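Local coordinates for protein hydroxyindole o-methyltransferase (Homo sapiens, PDB 4A6D) that catalyses the last step of melatonin synthesis, transferring the methyl group of S-adenosylmethionine to N-acetylserotonin, and works as a homodimer, at residues D236-P241 with H255-G260; D240-A245 with Y270-P275; L298-M303 with G309-P314. One frame throughout, in Å; residues are numbered along the deposited sequence.

Contact 1: D236-P241 with H255-G260. With SAM (S-adenosylmethionine), chain D.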
loop_
_atom_site.group_PDB
_atom_site.type_symbol
_atom_site.label_atom_id
_atom_site.label_comp_id
_atom_site.label_asym_id
_atom_site.label_seq_id
_atom_site.Cartn_x
_atom_site.Cartn_y
_atom_site.Cartn_z
ATOM N N ASP A 236 -29.275 21.284 -1.750
ATOM C CA ASP A 236 -29.104 20.132 -0.879
ATOM C C ASP A 236 -30.177 19.080 -1.225
ATOM O O ASP A 236 -31.349 19.302 -0.949
ATOM C CB ASP A 236 -29.181 20.579 0.600
ATOM C CG ASP A 236 -29.170 19.450 1.618
ATOM O OD1 ASP A 236 -28.911 18.266 1.217
ATOM O OD2 ASP A 236 -29.387 19.733 2.807
ATOM N N PHE A 237 -29.779 17.928 -1.765
ATOM C CA PHE A 237 -30.776 16.914 -2.134
ATOM C C PHE A 237 -31.611 16.295 -0.994
ATOM O O PHE A 237 -32.669 15.704 -1.248
ATOM C CB PHE A 237 -30.281 15.906 -3.172
ATOM C CG PHE A 237 -28.999 15.159 -2.887
ATOM C CD1 PHE A 237 -28.729 14.657 -1.612
ATOM C CD2 PHE A 237 -28.103 14.875 -3.909
ATOM C CE1 PHE A 237 -27.586 13.893 -1.370
ATOM C CE2 PHE A 237 -26.937 14.148 -3.653
ATOM C CZ PHE A 237 -26.679 13.677 -2.380
ATOM N N PHE A 238 -31.194 16.538 0.260
ATOM C CA PHE A 238 -31.924 16.075 1.445
ATOM C C PHE A 238 -33.064 16.971 1.844
ATOM O O PHE A 238 -33.907 16.532 2.617
ATOM C CB PHE A 238 -30.985 15.842 2.646
ATOM C CG PHE A 238 -30.102 14.634 2.470
ATOM C CD1 PHE A 238 -30.651 13.359 2.382
ATOM C CD2 PHE A 238 -28.727 14.774 2.347
ATOM C CE1 PHE A 238 -29.837 12.245 2.166
ATOM C CE2 PHE A 238 -27.908 13.656 2.167
ATOM C CZ PHE A 238 -28.473 12.400 2.043
ATOM N N LYS A 239 -33.127 18.215 1.332
ATOM C CA LYS A 239 -34.201 19.113 1.744
ATOM C C LYS A 239 -34.721 20.093 0.689
ATOM O O LYS A 239 -35.862 20.550 0.806
ATOM C CB LYS A 239 -33.836 19.836 3.050
ATOM C CG LYS A 239 -32.373 20.271 3.141
ATOM C CD LYS A 239 -31.992 20.767 4.522
ATOM C CE LYS A 239 -31.430 19.694 5.428
ATOM N NZ LYS A 239 -30.989 20.267 6.738
ATOM N N ASP A 240 -33.904 20.422 -0.331
ATOM C CA ASP A 240 -34.310 21.379 -1.369
ATOM C C ASP A 240 -35.237 20.785 -2.408
ATOM O O ASP A 240 -35.268 19.568 -2.505
ATOM C CB ASP A 240 -33.067 21.938 -2.053
ATOM C CG ASP A 240 -32.285 22.902 -1.191
ATOM O OD1 ASP A 240 -32.817 23.332 -0.145
ATOM O OD2 ASP A 240 -31.195 23.306 -1.611
ATOM N N PRO A 241 -36.027 21.562 -3.206
ATOM C CA PRO A 241 -36.832 20.898 -4.258
ATOM C C PRO A 241 -35.875 20.387 -5.343
ATOM O O PRO A 241 -34.859 21.047 -5.643
ATOM C CB PRO A 241 -37.774 21.994 -4.760
ATOM C CG PRO A 241 -37.080 23.274 -4.425
ATOM C CD PRO A 241 -36.158 23.036 -3.266
ATOM N N HIS A 255 -23.468 4.901 -1.769
ATOM C CA HIS A 255 -22.382 4.263 -1.017
ATOM C C HIS A 255 -21.762 5.148 0.091
ATOM O O HIS A 255 -21.100 4.608 0.978
ATOM C CB HIS A 255 -21.335 3.632 -1.965
ATOM C CG HIS A 255 -20.384 4.613 -2.584
ATOM N ND1 HIS A 255 -19.158 4.208 -3.086
ATOM C CD2 HIS A 255 -20.493 5.951 -2.747
ATOM C CE1 HIS A 255 -18.563 5.312 -3.515
ATOM N NE2 HIS A 255 -19.341 6.377 -3.356
ATOM N N ASP A 256 -21.998 6.491 0.060
ATOM C CA ASP A 256 -21.433 7.419 1.061
ATOM C C ASP A 256 -22.194 7.406 2.368
ATOM O O ASP A 256 -21.705 7.941 3.371
ATOM C CB ASP A 256 -21.453 8.875 0.543
ATOM C CG ASP A 256 -20.651 9.193 -0.711
ATOM O OD1 ASP A 256 -19.543 8.621 -0.873
ATOM O OD2 ASP A 256 -21.075 10.110 -1.472
ATOM N N TRP A 257 -23.418 6.863 2.346
ATOM C CA TRP A 257 -24.330 6.935 3.473
ATOM C C TRP A 257 -24.863 5.614 3.954
ATOM O O TRP A 257 -24.943 4.657 3.194
ATOM C CB TRP A 257 -25.531 7.828 3.096
ATOM C CG TRP A 257 -25.212 9.102 2.354
ATOM C CD1 TRP A 257 -25.480 9.376 1.042
ATOM C CD2 TRP A 257 -24.598 10.283 2.897
ATOM N NE1 TRP A 257 -25.097 10.667 0.740
ATOM C CE2 TRP A 257 -24.523 11.235 1.854
ATOM C CE3 TRP A 257 -24.146 10.647 4.181
ATOM C CZ2 TRP A 257 -24.000 12.524 2.050
ATOM C CZ3 TRP A 257 -23.647 11.937 4.387
ATOM C CH2 TRP A 257 -23.576 12.858 3.330
ATOM N N ALA A 258 -25.322 5.600 5.199
ATOM C CA ALA A 258 -25.970 4.475 5.851
ATOM C C ALA A 258 -27.421 4.322 5.310
ATOM O O ALA A 258 -27.954 5.232 4.656
ATOM C CB ALA A 258 -25.977 4.697 7.356
ATOM N N ASP A 259 -28.048 3.156 5.551
ATOM C CA ASP A 259 -29.406 2.856 5.078
ATOM C C ASP A 259 -30.468 3.909 5.288
ATOM O O ASP A 259 -31.207 4.212 4.347
ATOM C CB ASP A 259 -29.874 1.479 5.563
ATOM C CG ASP A 259 -29.173 0.322 4.874
ATOM O OD1 ASP A 259 -28.139 0.561 4.206
ATOM O OD2 ASP A 259 -29.647 -0.823 5.010
ATOM N N GLY A 260 -30.557 4.450 6.501
ATOM C CA GLY A 260 -31.555 5.470 6.865
ATOM C C GLY A 260 -31.464 6.751 6.058
ATOM O O GLY A 260 -32.475 7.244 5.594
HETATM N N SAM D . -21.666 11.527 -9.076
HETATM C CA SAM D . -20.235 11.903 -9.104
HETATM C C SAM D . -19.237 10.837 -9.604
HETATM O O SAM D . -19.535 9.668 -9.463
HETATM O OXT SAM D . -18.122 11.114 -10.152
HETATM C CB SAM D . -19.898 12.431 -7.733
HETATM C CG SAM D . -19.888 11.352 -6.643
HETATM S SD SAM D . -19.347 12.135 -5.081
HETATM C CE SAM D . -18.932 10.723 -4.143
HETATM C "C5'" SAM D . -20.910 12.472 -4.206
HETATM C "C4'" SAM D . -21.408 13.815 -4.759
HETATM O "O4'" SAM D . -22.560 14.120 -3.994
HETATM C "C3'" SAM D . -20.374 14.986 -4.536
HETATM O "O3'" SAM D . -20.151 15.723 -5.750
HETATM C "C2'" SAM D . -21.044 15.807 -3.387
HETATM O "O2'" SAM D . -20.783 17.210 -3.332
HETATM C "C1'" SAM D . -22.533 15.533 -3.668
HETATM N N9 SAM D . -23.389 15.773 -2.487
HETATM C C8 SAM D . -23.151 15.336 -1.187
HETATM N N7 SAM D . -24.117 15.717 -0.406
HETATM C C5 SAM D . -25.022 16.482 -1.134
HETATM C C6 SAM D . -26.217 17.174 -0.859
HETATM N N6 SAM D . -26.740 17.104 0.389
HETATM N N1 SAM D . -26.886 17.812 -1.884
HETATM C C2 SAM D . -26.371 17.884 -3.120
HETATM N N3 SAM D . -25.227 17.244 -3.405
HETATM C C4 SAM D . -24.566 16.504 -2.494
#

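Contact 2: D240-A245 with Y270-P275. With ZN (zinc ion), chain B.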
loop_
_atom_site.group_PDB
_atom_site.type_symbol
_atom_site.label_atom_id
_atom_site.label_comp_id
_atom_site.label_asym_id
_atom_site.label_seq_id
_atom_site.Cartn_x
_atom_site.Cartn_y
_atom_site.Cartn_z
ATOM N N ASP A 240 -33.904 20.422 -0.331
ATOM C CA ASP A 240 -34.310 21.379 -1.369
ATOM C C ASP A 240 -35.237 20.785 -2.408
ATOM O O ASP A 240 -35.268 19.568 -2.505
ATOM C CB ASP A 240 -33.067 21.938 -2.053
ATOM C CG ASP A 240 -32.285 22.902 -1.191
ATOM O OD1 ASP A 240 -32.817 23.332 -0.145
ATOM O OD2 ASP A 240 -31.195 23.306 -1.611
ATOM N N PRO A 241 -36.027 21.562 -3.206
ATOM C CA PRO A 241 -36.832 20.898 -4.258
ATOM C C PRO A 241 -35.875 20.387 -5.343
ATOM O O PRO A 241 -34.859 21.047 -5.643
ATOM C CB PRO A 241 -37.774 21.994 -4.760
ATOM C CG PRO A 241 -37.080 23.274 -4.425
ATOM C CD PRO A 241 -36.158 23.036 -3.266
ATOM N N LEU A 242 -36.136 19.169 -5.854
ATOM C CA LEU A 242 -35.265 18.587 -6.881
ATOM C C LEU A 242 -35.691 19.121 -8.235
ATOM O O LEU A 242 -36.882 19.425 -8.421
ATOM C CB LEU A 242 -35.290 17.042 -6.891
ATOM C CG LEU A 242 -35.071 16.271 -5.574
ATOM C CD1 LEU A 242 -35.291 14.777 -5.792
ATOM C CD2 LEU A 242 -33.727 16.525 -4.995
ATOM N N PRO A 243 -34.738 19.280 -9.188
ATOM C CA PRO A 243 -35.131 19.695 -10.565
ATOM C C PRO A 243 -36.125 18.678 -11.144
ATOM O O PRO A 243 -36.026 17.506 -10.785
ATOM C CB PRO A 243 -33.799 19.642 -11.339
ATOM C CG PRO A 243 -32.726 19.708 -10.261
ATOM C CD PRO A 243 -33.299 18.958 -9.112
ATOM N N GLU A 244 -37.103 19.101 -11.981
ATOM C CA GLU A 244 -38.061 18.153 -12.588
ATOM C C GLU A 244 -37.304 17.322 -13.576
ATOM O O GLU A 244 -36.437 17.852 -14.285
ATOM C CB GLU A 244 -39.243 18.847 -13.275
ATOM C CG GLU A 244 -40.419 19.074 -12.333
ATOM C CD GLU A 244 -40.918 20.510 -12.276
ATOM O OE1 GLU A 244 -40.204 21.373 -11.707
ATOM O OE2 GLU A 244 -42.024 20.774 -12.803
ATOM N N ALA A 245 -37.544 16.008 -13.553
ATOM C CA ALA A 245 -36.817 15.058 -14.396
ATOM C C ALA A 245 -37.610 13.768 -14.538
ATOM O O ALA A 245 -38.442 13.446 -13.677
ATOM C CB ALA A 245 -35.445 14.753 -13.794
ATOM N N TYR A 270 -38.539 9.451 -5.049
ATOM C CA TYR A 270 -39.766 8.745 -5.400
ATOM C C TYR A 270 -40.984 9.703 -5.504
ATOM O O TYR A 270 -41.656 9.715 -6.532
ATOM C CB TYR A 270 -40.049 7.594 -4.428
ATOM C CG TYR A 270 -41.298 6.827 -4.821
ATOM C CD1 TYR A 270 -41.247 5.825 -5.779
ATOM C CD2 TYR A 270 -42.528 7.107 -4.228
ATOM C CE1 TYR A 270 -42.394 5.155 -6.178
ATOM C CE2 TYR A 270 -43.687 6.428 -4.609
ATOM C CZ TYR A 270 -43.616 5.458 -5.587
ATOM O OH TYR A 270 -44.731 4.730 -5.899
ATOM N N HIS A 271 -41.236 10.491 -4.445
ATOM C CA HIS A 271 -42.322 11.451 -4.367
ATOM C C HIS A 271 -42.194 12.606 -5.347
ATOM O O HIS A 271 -43.198 13.214 -5.671
ATOM C CB HIS A 271 -42.575 11.896 -2.923
ATOM C CG HIS A 271 -43.088 10.774 -2.073
ATOM N ND1 HIS A 271 -44.373 10.253 -2.253
ATOM C CD2 HIS A 271 -42.458 10.053 -1.118
ATOM C CE1 HIS A 271 -44.491 9.273 -1.369
ATOM N NE2 HIS A 271 -43.367 9.111 -0.664
ATOM N N THR A 272 -40.990 12.831 -5.899
ATOM C CA THR A 272 -40.740 13.820 -6.943
ATOM C C THR A 272 -41.029 13.182 -8.346
ATOM O O THR A 272 -41.423 13.903 -9.255
ATOM C CB THR A 272 -39.329 14.412 -6.802
ATOM O OG1 THR A 272 -39.171 14.910 -5.466
ATOM C CG2 THR A 272 -39.076 15.557 -7.764
ATOM N N CYS A 273 -40.828 11.853 -8.505
ATOM C CA CYS A 273 -41.062 11.149 -9.763
ATOM C C CYS A 273 -42.543 11.105 -10.134
ATOM O O CYS A 273 -43.424 11.182 -9.282
ATOM C CB CYS A 273 -40.457 9.737 -9.763
ATOM S SG CYS A 273 -38.659 9.682 -10.018
ATOM N N LYS A 274 -42.792 10.890 -11.418
ATOM C CA LYS A 274 -44.120 10.750 -11.969
ATOM C C LYS A 274 -44.190 9.335 -12.547
ATOM O O LYS A 274 -43.135 8.722 -12.679
ATOM C CB LYS A 274 -44.394 11.857 -13.025
ATOM C CG LYS A 274 -43.516 11.726 -14.263
ATOM C CD LYS A 274 -43.975 12.557 -15.469
ATOM C CE LYS A 274 -42.790 12.947 -16.326
ATOM N NZ LYS A 274 -41.447 12.565 -15.736
ATOM N N PRO A 275 -45.395 8.792 -12.874
ATOM C CA PRO A 275 -45.477 7.445 -13.466
ATOM C C PRO A 275 -44.559 7.304 -14.667
ATOM O O PRO A 275 -44.495 8.223 -15.492
ATOM C CB PRO A 275 -46.944 7.354 -13.904
ATOM C CG PRO A 275 -47.639 8.211 -12.992
ATOM C CD PRO A 275 -46.737 9.378 -12.726
HETATM ZN ZN ZN B . -42.998 7.412 0.562
HETATM O O HOH W 1 -40.408 11.239 -13.031
HETATM O O HOH W 2 -40.859 15.281 -14.952
HETATM O O HOH W 3 -40.340 14.731 -12.181
HETATM O O HOH W 4 -45.153 7.470 1.035
#

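Contact 3: L298-M303 with G309-P314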
loop_
_atom_site.group_PDB
_atom_site.type_symbol
_atom_site.label_atom_id
_atom_site.label_comp_id
_atom_site.label_asym_id
_atom_site.label_seq_id
_atom_site.Cartn_x
_atom_site.Cartn_y
_atom_site.Cartn_z
ATOM N N LEU A 298 -12.649 -3.991 -1.024
ATOM C CA LEU A 298 -11.687 -2.982 -0.561
ATOM C C LEU A 298 -12.365 -1.620 -0.511
ATOM O O LEU A 298 -12.241 -0.912 0.486
ATOM C CB LEU A 298 -10.381 -2.953 -1.400
ATOM C CG LEU A 298 -9.447 -4.183 -1.334
ATOM C CD1 LEU A 298 -8.420 -4.117 -2.411
ATOM C CD2 LEU A 298 -8.741 -4.297 0.013
ATOM N N TYR A 299 -13.152 -1.316 -1.543
ATOM C CA TYR A 299 -13.986 -0.116 -1.660
ATOM C C TYR A 299 -15.011 -0.024 -0.538
ATOM O O TYR A 299 -15.266 1.085 -0.062
ATOM C CB TYR A 299 -14.711 -0.084 -3.015
ATOM C CG TYR A 299 -13.885 0.413 -4.187
ATOM C CD1 TYR A 299 -12.484 0.333 -4.172
ATOM C CD2 TYR A 299 -14.498 0.936 -5.324
ATOM C CE1 TYR A 299 -11.721 0.790 -5.247
ATOM C CE2 TYR A 299 -13.746 1.372 -6.416
ATOM C CZ TYR A 299 -12.358 1.284 -6.378
ATOM O OH TYR A 299 -11.623 1.700 -7.457
ATOM N N SER A 300 -15.593 -1.169 -0.095
ATOM C CA SER A 300 -16.563 -1.114 1.015
ATOM C C SER A 300 -15.842 -0.756 2.318
ATOM O O SER A 300 -16.361 0.017 3.120
ATOM C CB SER A 300 -17.350 -2.416 1.149
ATOM O OG SER A 300 -18.483 -2.231 1.982
ATOM N N LEU A 301 -14.619 -1.288 2.489
ATOM C CA LEU A 301 -13.765 -1.010 3.634
ATOM C C LEU A 301 -13.272 0.437 3.583
ATOM O O LEU A 301 -13.269 1.104 4.619
ATOM C CB LEU A 301 -12.634 -2.025 3.734
ATOM C CG LEU A 301 -11.791 -2.005 5.025
ATOM C CD1 LEU A 301 -12.650 -2.061 6.301
ATOM C CD2 LEU A 301 -10.784 -3.106 5.005
ATOM N N ASN A 302 -12.983 0.956 2.372
ATOM C CA ASN A 302 -12.642 2.360 2.178
ATOM C C ASN A 302 -13.827 3.295 2.576
ATOM O O ASN A 302 -13.594 4.437 2.968
ATOM C CB ASN A 302 -12.231 2.637 0.733
ATOM C CG ASN A 302 -11.822 4.087 0.548
ATOM O OD1 ASN A 302 -10.924 4.603 1.227
ATOM N ND2 ASN A 302 -12.568 4.823 -0.246
ATOM N N MET A 303 -15.088 2.825 2.455
ATOM C CA MET A 303 -16.267 3.611 2.848
ATOM C C MET A 303 -16.365 3.638 4.376
ATOM O O MET A 303 -16.803 4.636 4.934
ATOM C CB MET A 303 -17.569 3.079 2.206
ATOM C CG MET A 303 -17.644 3.241 0.687
ATOM S SD MET A 303 -17.702 4.951 0.062
ATOM C CE MET A 303 -16.001 5.196 -0.364
ATOM N N GLY A 309 -20.949 5.161 4.773
ATOM C CA GLY A 309 -21.552 4.043 4.062
ATOM C C GLY A 309 -20.772 2.756 3.929
ATOM O O GLY A 309 -19.965 2.393 4.778
ATOM N N GLN A 310 -21.052 2.050 2.845
ATOM C CA GLN A 310 -20.550 0.716 2.524
ATOM C C GLN A 310 -20.910 0.463 1.084
ATOM O O GLN A 310 -21.744 1.186 0.514
ATOM C CB GLN A 310 -21.311 -0.335 3.396
ATOM C CG GLN A 310 -22.846 -0.205 3.299
ATOM C CD GLN A 310 -23.707 -1.132 4.138
ATOM O OE1 GLN A 310 -24.666 -0.683 4.811
ATOM N NE2 GLN A 310 -23.515 -2.439 3.983
ATOM N N GLU A 311 -20.327 -0.582 0.503
ATOM C CA GLU A 311 -20.750 -1.043 -0.813
ATOM C C GLU A 311 -21.892 -2.042 -0.546
ATOM O O GLU A 311 -22.026 -2.536 0.578
ATOM C CB GLU A 311 -19.585 -1.629 -1.639
ATOM C CG GLU A 311 -18.505 -0.598 -1.990
ATOM C CD GLU A 311 -18.908 0.667 -2.727
ATOM O OE1 GLU A 311 -19.872 0.627 -3.529
ATOM O OE2 GLU A 311 -18.260 1.710 -2.492
ATOM N N ARG A 312 -22.784 -2.249 -1.511
ATOM C CA ARG A 312 -23.931 -3.137 -1.260
ATOM C C ARG A 312 -24.137 -4.142 -2.359
ATOM O O ARG A 312 -23.651 -3.940 -3.469
ATOM C CB ARG A 312 -25.233 -2.313 -1.002
ATOM C CG ARG A 312 -25.159 -1.354 0.209
ATOM C CD ARG A 312 -26.294 -0.343 0.186
ATOM N NE ARG A 312 -26.498 0.353 1.457
ATOM C CZ ARG A 312 -26.041 1.572 1.745
ATOM N NH1 ARG A 312 -25.282 2.230 0.876
ATOM N NH2 ARG A 312 -26.334 2.138 2.903
ATOM N N THR A 313 -24.877 -5.221 -2.048
ATOM C CA THR A 313 -25.289 -6.279 -2.981
ATOM C C THR A 313 -26.529 -5.841 -3.756
ATOM O O THR A 313 -27.310 -5.003 -3.257
ATOM C CB THR A 313 -25.605 -7.609 -2.234
ATOM O OG1 THR A 313 -26.795 -7.466 -1.458
ATOM C CG2 THR A 313 -24.409 -8.142 -1.381
ATOM N N PRO A 314 -26.789 -6.463 -4.946
ATOM C CA PRO A 314 -28.009 -6.132 -5.702
ATOM C C PRO A 314 -29.308 -6.208 -4.874
ATOM O O PRO A 314 -30.180 -5.323 -4.969
ATOM C CB PRO A 314 -27.989 -7.169 -6.820
ATOM C CG PRO A 314 -26.568 -7.418 -7.053
ATOM C CD PRO A 314 -25.984 -7.468 -5.679
HETATM O O HOH W 5 -18.356 0.068 4.997
HETATM O O HOH W 6 -19.962 -4.105 2.822
#

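Contact 1: D236-P241 with H255-G260
The rim of the F238 ring is turned toward one face of the W257 indole in a T-shaped (edge-to-face) stack, with the planes at 82° and F238 CZ 4.0 Å from W257 NE1. CB of D256 lies over the opposite face of the indole, and at the indole's edge is N7 of S-adenosylmethionine, so the tryptophan borders the adenine. F237 CD1 lies over one face of the F238 ring. F237 offers a whole face to the base: its ring lies flat against the purine, 3.5 Å from CZ to SAM C5. With chi1 at 54°, CG of F237 sits between the backbone N and the carbonyl carbon, which brings the ring back over the base to which its own N-H is bonded.

The polar edge of the adenine is recognised by two bonds. F237 N donates to SAM N1 (2.9 Å), and SAM N6 donates to D236 OD1 (2.6 Å). An aspartate suits this place because OD1 also accepts from F238 N, 61° out of the carboxylate plane, closing an Asx turn. A flat apolar F237 suits covering the base, which F238 and W257 border.

This is the adenine end of the cofactor pocket in a class I methyltransferase fold. The loop after strand 230-234 here faces the turn leading into helix 259-272, whose L265 touches both phenylalanines, while L142 and F143 of helix 142-146 pack on W257.

Contact 2: D240-A245 with Y270-P275
L242 and T272 make the apolar part of this contact, which lies in the Rossmann-like methyltransferase domain, where the loop before strand 247-251 meets the C-terminal end of helix 259-272. Both branches of the threonine meet the leucine: OG1 lies 3.9 Å from L242 CD1, and CG2 faces L242 CB. A threonine fits at this helix end, since OG1, beside the backbone N at chi1 -54°, finds its polar partner in R268 O. L242 also touches Y248 and L186 of the sheet, so a branched aliphatic chain suits the place.

Water carries the polar part. The carbonyl oxygen of A245 accepts from two waters and weakly from a third. Of the first two, one also donates to T272 O, and the other accepts from K274 N at 2.9 Å. The weakly bound one accepts from K274 NZ, also at 2.9 Å. The ammonium group itself stays 3.7 Å from A245 O; its charge is paired in a salt bridge with D246. A long, flexible lysine can serve both the acid and these waters, while the small alanine fits against C184 of strand 182-186.

The metal part points elsewhere. H271, one turn after E267 on the same helix, shares a zinc ion with that glutamate, and Y270 CD2 lies over one face of its imidazole. The zinc is bound by H271 NE2 at 2.1 Å and by a water at 2.2 Å.

Contact 3: L298-M303 with G309-P314
S300 on helix 294-305 and E311 on the loop that follows it hold the tight part of this contact, where their CA atoms come within 4.6 Å. The backbone N-H of E311 points almost straight at S300 OG, 2.9 Å away with an angle of 167°. The serine's OG is anti to its own backbone N (chi1 -165°), which turns it off the helix toward the loop. A small residue suits this position because the glutamate chain lies directly alongside the helix: E311 CB is 3.7 Å from S300 CB, and CG rests 3.5 Å from S300 N. Replacing S300 with a valine is likely to leave E311 N without its acceptor and push the loop from the helix.

Beyond CG the glutamate bends at chi2 (-56°), carrying its carboxylate past the CB of Y299 to M303, whose CG lies 3.6 Å from E311 OE2. M303 thus lays its CG beside this acid, and its CB meets G309 O.

Toward Q310 the fit is looser, and water replaces direct bonds. One water donates to both S300 O and G309 O, while a second lies 2.5 Å from S300 OG and donates weakly to E311 O. Q310 runs away from the helix; of its side chain, CB is the part that meets S300 OG, and H58 of the second subunit packs on it.

The outcome concerns the active site. E311 OE2 is hydrogen-bonded to ND1 of H255, the inferred proton donor/acceptor, so the contact probably positions the acid that orients this imidazole. The buried carboxylate is consistent with a His-Glu pair, and N302 of the same helix belongs to the substrate site.

All three contacts lie in the O-methyltransferase domain. Contacts 1 and 2 start from the same loop between strands 230-234 and 247-251, sharing D240 and P241, and each reaches helix 259-272, contact 1 near its beginning and contact 2 at its end; their centres are about 14 Å apart, and F237 packs on L242. Contact 3 follows later in the chain, on helix 294-305 and the loop after it. Its centre is about 17 Å from that of contact 1, to which the D259-R312 salt bridge joins it, and about 27 Å from that of contact 2, without touching it. Contact 1, at the cofactor, thus adjoins contact 3, which carries the partner of H255 and meets the second subunit, while contact 2 lies toward the zinc-bearing periphery.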